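PDB 3BRQ: HTH-type transcriptional regulator AscG, which represses the cryptic asc operon of Escherichia coli as a sequence-specific DNA-binding regulator of the LacI family. Local coordinates for residues H123-N136 with E156-I170. Numbering follows the deposited sequence.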
loop_
_atom_site.group_PDB
_atom_site.type_symbol
_atom_site.label_atom_id
_atom_site.label_comp_id
_atom_site.label_asym_id
_atom_site.label_seq_id
_atom_site.Cartn_x
_atom_site.Cartn_y
_atom_site.Cartn_z
ATOM N N HIS B 123 2.924 4.434 19.934
ATOM C CA HIS B 123 3.894 3.536 19.279
ATOM C C HIS B 123 5.049 3.124 20.177
ATOM O O HIS B 123 5.520 1.978 20.161
ATOM C CB HIS B 123 4.502 4.219 18.047
ATOM C CG HIS B 123 3.514 4.524 16.965
ATOM N ND1 HIS B 123 2.737 3.549 16.365
ATOM C CD2 HIS B 123 3.199 5.693 16.354
ATOM C CE1 HIS B 123 1.997 4.109 15.427
ATOM N NE2 HIS B 123 2.258 5.407 15.402
ATOM N N LYS B 124 5.551 4.064 20.956
ATOM C CA LYS B 124 6.547 3.684 21.926
ATOM C C LYS B 124 6.080 2.539 22.846
ATOM O O LYS B 124 6.764 1.501 22.968
ATOM C CB LYS B 124 7.021 4.886 22.717
ATOM C CG LYS B 124 8.163 4.529 23.639
ATOM C CD LYS B 124 8.412 5.687 24.592
ATOM C CE LYS B 124 9.822 5.571 25.043
ATOM N NZ LYS B 124 10.130 6.139 26.396
ATOM N N GLN B 125 4.911 2.699 23.448
ATOM C CA GLN B 125 4.365 1.655 24.324
ATOM C C GLN B 125 4.155 0.334 23.610
ATOM O O GLN B 125 4.517 -0.729 24.162
ATOM C CB GLN B 125 3.034 2.081 24.957
ATOM C CG GLN B 125 2.572 1.154 26.134
ATOM C CD GLN B 125 3.549 1.132 27.312
ATOM O OE1 GLN B 125 3.972 2.186 27.789
ATOM N NE2 GLN B 125 3.926 -0.072 27.773
ATOM N N THR B 126 3.630 0.392 22.372
ATOM C CA THR B 126 3.415 -0.861 21.617
ATOM C C THR B 126 4.712 -1.565 21.413
ATOM O O THR B 126 4.761 -2.790 21.447
ATOM C CB THR B 126 2.798 -0.623 20.250
ATOM O OG1 THR B 126 3.726 0.133 19.460
ATOM C CG2 THR B 126 1.554 0.200 20.390
ATOM N N SER B 127 5.793 -0.803 21.166
ATOM C CA SER B 127 7.065 -1.469 20.929
ATOM C C SER B 127 7.569 -2.050 22.243
ATOM O O SER B 127 8.016 -3.207 22.296
ATOM C CB SER B 127 8.070 -0.477 20.344
ATOM O OG SER B 127 9.280 -1.126 20.045
ATOM N N PHE B 128 7.532 -1.223 23.281
ATOM C CA PHE B 128 7.908 -1.678 24.631
ATOM C C PHE B 128 7.183 -2.979 24.921
ATOM O O PHE B 128 7.826 -3.936 25.308
ATOM C CB PHE B 128 7.516 -0.650 25.670
ATOM C CG PHE B 128 7.969 -1.004 27.085
ATOM C CD1 PHE B 128 9.030 -0.349 27.658
ATOM C CD2 PHE B 128 7.296 -1.976 27.828
ATOM C CE1 PHE B 128 9.427 -0.655 28.990
ATOM C CE2 PHE B 128 7.674 -2.307 29.137
ATOM C CZ PHE B 128 8.748 -1.651 29.709
ATOM N N ASN B 129 5.870 -3.036 24.624
ATOM C CA ASN B 129 5.065 -4.246 24.908
ATOM C C ASN B 129 5.482 -5.474 24.144
ATOM O O ASN B 129 5.510 -6.545 24.714
ATOM C CB ASN B 129 3.577 -4.022 24.636
ATOM C CG ASN B 129 2.943 -3.104 25.598
ATOM O OD1 ASN B 129 3.497 -2.738 26.648
ATOM N ND2 ASN B 129 1.763 -2.686 25.239
ATOM N N ALA B 130 5.811 -5.322 22.859
ATOM C CA ALA B 130 6.273 -6.461 22.029
ATOM C C ALA B 130 7.651 -6.977 22.501
ATOM O O ALA B 130 7.846 -8.162 22.733
ATOM C CB ALA B 130 6.276 -6.056 20.525
ATOM N N VAL B 131 8.578 -6.062 22.750
ATOM C CA VAL B 131 9.877 -6.416 23.282
ATOM C C VAL B 131 9.769 -7.076 24.684
ATOM O O VAL B 131 10.447 -8.089 24.943
ATOM C CB VAL B 131 10.866 -5.201 23.281
ATOM C CG1 VAL B 131 12.252 -5.556 23.932
ATOM C CG2 VAL B 131 11.044 -4.643 21.852
ATOM N N ALA B 132 8.932 -6.529 25.558
ATOM C CA ALA B 132 8.759 -7.062 26.932
ATOM C C ALA B 132 8.223 -8.485 26.883
ATOM O O ALA B 132 8.596 -9.326 27.703
ATOM C CB ALA B 132 7.840 -6.173 27.770
ATOM N N GLU B 133 7.392 -8.753 25.892
ATOM C CA GLU B 133 6.860 -10.081 25.663
ATOM C C GLU B 133 7.953 -11.060 25.266
ATOM O O GLU B 133 7.958 -12.221 25.722
ATOM C CB GLU B 133 5.787 -10.032 24.594
ATOM C CG GLU B 133 5.101 -11.396 24.367
ATOM C CD GLU B 133 3.716 -11.304 23.775
ATOM O OE1 GLU B 133 3.232 -12.354 23.260
ATOM O OE2 GLU B 133 3.094 -10.211 23.832
ATOM N N LEU B 134 8.893 -10.600 24.424
ATOM C CA LEU B 134 10.031 -11.416 24.092
ATOM C C LEU B 134 10.857 -11.668 25.320
ATOM O O LEU B 134 11.219 -12.820 25.561
ATOM C CB LEU B 134 10.909 -10.783 22.973
ATOM C CG LEU B 134 10.269 -10.624 21.609
ATOM C CD1 LEU B 134 11.153 -9.777 20.633
ATOM C CD2 LEU B 134 9.921 -11.946 20.965
ATOM N N ILE B 135 11.187 -10.625 26.087
ATOM C CA ILE B 135 12.001 -10.793 27.304
ATOM C C ILE B 135 11.370 -11.775 28.309
ATOM O O ILE B 135 12.052 -12.651 28.873
ATOM C CB ILE B 135 12.301 -9.468 28.025
ATOM C CG1 ILE B 135 13.062 -8.501 27.096
ATOM C CG2 ILE B 135 13.090 -9.737 29.368
ATOM C CD1 ILE B 135 13.195 -7.062 27.615
ATOM N N ASN B 136 10.067 -11.649 28.522
ATOM C CA ASN B 136 9.366 -12.548 29.456
ATOM C C ASN B 136 9.199 -13.973 28.926
ATOM O O ASN B 136 9.067 -14.904 29.735
ATOM C CB ASN B 136 8.034 -11.939 29.907
ATOM C CG ASN B 136 8.231 -10.704 30.774
ATOM O OD1 ASN B 136 7.706 -9.618 30.458
ATOM N ND2 ASN B 136 9.023 -10.841 31.854
ATOM N N GLU B 156 9.863 6.436 17.829
ATOM C CA GLU B 156 9.108 5.939 19.003
ATOM C C GLU B 156 9.293 4.439 19.223
ATOM O O GLU B 156 9.540 3.976 20.361
ATOM C CB GLU B 156 7.631 6.239 18.791
ATOM C CG GLU B 156 7.336 7.756 18.890
ATOM C CD GLU B 156 7.921 8.313 20.182
ATOM O OE1 GLU B 156 7.326 8.051 21.265
ATOM O OE2 GLU B 156 9.002 8.957 20.123
ATOM N N ARG B 157 9.230 3.666 18.136
ATOM C CA ARG B 157 9.438 2.217 18.244
ATOM C C ARG B 157 10.831 1.874 18.783
ATOM O O ARG B 157 11.028 0.922 19.550
ATOM C CB ARG B 157 9.165 1.510 16.881
ATOM C CG ARG B 157 7.679 1.617 16.520
ATOM C CD ARG B 157 7.302 0.870 15.143
ATOM N NE ARG B 157 5.869 1.036 14.985
ATOM C CZ ARG B 157 5.210 0.936 13.828
ATOM N NH1 ARG B 157 5.884 0.778 12.679
ATOM N NH2 ARG B 157 3.892 1.095 13.836
ATOM N N LEU B 158 11.819 2.605 18.304
ATOM C CA LEU B 158 13.166 2.359 18.730
ATOM C C LEU B 158 13.271 2.707 20.205
ATOM O O LEU B 158 13.883 1.964 20.953
ATOM C CB LEU B 158 14.166 3.198 17.904
ATOM C CG LEU B 158 15.658 3.174 18.278
ATOM C CD1 LEU B 158 16.231 1.760 18.357
ATOM C CD2 LEU B 158 16.485 3.968 17.235
ATOM N N ALA B 159 12.705 3.822 20.591
ATOM C CA ALA B 159 12.733 4.267 22.017
ATOM C C ALA B 159 12.071 3.193 22.913
ATOM O O ALA B 159 12.548 2.919 23.988
ATOM C CB ALA B 159 11.987 5.589 22.140
ATOM N N GLY B 160 11.014 2.532 22.407
ATOM C CA GLY B 160 10.304 1.516 23.185
ATOM C C GLY B 160 11.135 0.253 23.334
ATOM O O GLY B 160 11.096 -0.392 24.358
ATOM N N TYR B 161 11.844 -0.143 22.275
ATOM C CA TYR B 161 12.882 -1.148 22.398
ATOM C C TYR B 161 13.940 -0.804 23.488
ATOM O O TYR B 161 14.213 -1.642 24.331
ATOM C CB TYR B 161 13.526 -1.361 21.029
ATOM C CG TYR B 161 14.802 -2.183 21.024
ATOM C CD1 TYR B 161 14.759 -3.585 21.109
ATOM C CD2 TYR B 161 16.046 -1.566 20.913
ATOM C CE1 TYR B 161 15.947 -4.352 21.076
ATOM C CE2 TYR B 161 17.238 -2.323 20.862
ATOM C CZ TYR B 161 17.180 -3.697 20.970
ATOM O OH TYR B 161 18.339 -4.449 20.916
ATOM N N LYS B 162 14.594 0.342 23.434
ATOM C CA LYS B 162 15.652 0.638 24.425
ATOM C C LYS B 162 15.053 0.661 25.835
ATOM O O LYS B 162 15.673 0.157 26.793
ATOM C CB LYS B 162 16.304 2.001 24.132
ATOM C CG LYS B 162 17.023 2.027 22.749
ATOM C CD LYS B 162 17.541 3.414 22.426
ATOM C CE LYS B 162 18.691 3.404 21.403
ATOM N NZ LYS B 162 18.928 4.826 20.925
ATOM N N ASP B 163 13.850 1.228 25.971
ATOM C CA ASP B 163 13.203 1.287 27.331
ATOM C C ASP B 163 12.885 -0.101 27.893
ATOM O O ASP B 163 13.084 -0.334 29.078
ATOM C CB ASP B 163 11.954 2.178 27.317
ATOM C CG ASP B 163 11.455 2.579 28.757
ATOM O OD1 ASP B 163 12.259 2.730 29.725
ATOM O OD2 ASP B 163 10.231 2.785 28.889
ATOM N N ALA B 164 12.360 -1.004 27.060
ATOM C CA ALA B 164 12.096 -2.389 27.450
ATOM C C ALA B 164 13.351 -3.137 27.898
ATOM O O ALA B 164 13.330 -3.786 28.962
ATOM C CB ALA B 164 11.348 -3.168 26.318
ATOM N N LEU B 165 14.459 -3.004 27.158
ATOM C CA LEU B 165 15.724 -3.546 27.653
ATOM C C LEU B 165 16.128 -2.938 29.005
ATOM O O LEU B 165 16.466 -3.660 29.940
ATOM C CB LEU B 165 16.874 -3.262 26.698
ATOM C CG LEU B 165 16.848 -3.764 25.271
ATOM C CD1 LEU B 165 18.259 -3.691 24.669
ATOM C CD2 LEU B 165 16.258 -5.149 25.179
ATOM N N ALA B 166 16.126 -1.623 29.091
ATOM C CA ALA B 166 16.708 -0.976 30.296
ATOM C C ALA B 166 15.853 -1.337 31.551
ATOM O O ALA B 166 16.409 -1.652 32.642
ATOM C CB ALA B 166 16.777 0.529 30.112
ATOM N N GLN B 167 14.528 -1.301 31.384
ATOM C CA GLN B 167 13.592 -1.690 32.455
ATOM C C GLN B 167 13.692 -3.154 32.895
ATOM O O GLN B 167 13.321 -3.475 34.013
ATOM C CB GLN B 167 12.147 -1.355 32.088
ATOM C CG GLN B 167 11.796 0.127 32.200
ATOM C CD GLN B 167 10.287 0.361 32.285
ATOM O OE1 GLN B 167 9.566 -0.349 33.008
ATOM N NE2 GLN B 167 9.798 1.371 31.550
ATOM N N HIS B 168 14.214 -4.032 32.045
ATOM C CA HIS B 168 14.424 -5.431 32.421
ATOM C C HIS B 168 15.874 -5.748 32.748
ATOM O O HIS B 168 16.248 -6.905 32.811
ATOM C CB HIS B 168 13.939 -6.371 31.326
ATOM C CG HIS B 168 12.463 -6.332 31.092
ATOM N ND1 HIS B 168 11.838 -5.299 30.423
ATOM C CD2 HIS B 168 11.485 -7.218 31.414
ATOM C CE1 HIS B 168 10.542 -5.544 30.351
ATOM N NE2 HIS B 168 10.301 -6.698 30.950
ATOM N N GLY B 169 16.684 -4.720 32.965
ATOM C CA GLY B 169 18.068 -4.892 33.409
ATOM C C GLY B 169 18.942 -5.520 32.335
ATOM O O GLY B 169 19.891 -6.258 32.648
ATOM N N ILE B 170 18.604 -5.255 31.071
ATOM C CA ILE B 170 19.426 -5.688 29.920
ATOM C C ILE B 170 20.202 -4.533 29.322
ATOM O O ILE B 170 19.628 -3.520 28.935
ATOM C CB ILE B 170 18.585 -6.310 28.769
ATOM C CG1 ILE B 170 17.849 -7.540 29.278
ATOM C CG2 ILE B 170 19.502 -6.680 27.623
ATOM C CD1 ILE B 170 16.843 -8.138 28.313
HETATM O O HOH W 1 3.386 0.691 16.803
HETATM O O HOH W 2 4.899 6.842 21.297
#
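Phe128 and Gly160 mark the place where the helical segments 123-136 and 156-167 come closest, their axes 7.0 Å apart and crossing at -42°. With no side chain at Gly160 the backbones come into direct contact: Phe128 CA lies 3.4 Å from Gly160 O, and Gly160 CA faces Lys124 O, both as CA-H...O contacts. The Phe128 ring fits as a knob among Gly160, Asp163, Ala164 and Gln167, swung to the side opposite the backbone N (chi1 -176°), with Ala164 CB lying over one face, 4.1 Å from the ring centroid. The same methyl is pressed tightly against Val131 CG1 (3.5 Å). Beside the glycine, Ser127 OG donates to Arg157 O at 2.7 Å, in the carbonyl plane on a lone pair; this carbonyl also accepts the helical N-H of Tyr161. The two helices flank one face of the C-terminal sheet in the periplasmic-binding-protein-like fold of LacI-family regulators, where Val131 and Ile135 also meet Ile142 of strand 142-145. Where helix 152-167 ends in a Schellman motif, Ile135 CD1 sits over a face of the His168 ring, 3.8 Å from its centroid. His168 ND1 donates to Ala164 O (2.6 Å), which fixes the ring's rotation. Replacing His168 by an alanine is likely to leave Ile135 CD1 and Ala132 CB without the ring they pack on, and the Ala164 carbonyl without its side-chain donor. At the other end, water 1 is shared by His123 ND1, Thr126 OG1 and Arg157 NH2, while Asn108 holds His123 NE2 and Tyr31 holds Arg157 NH1.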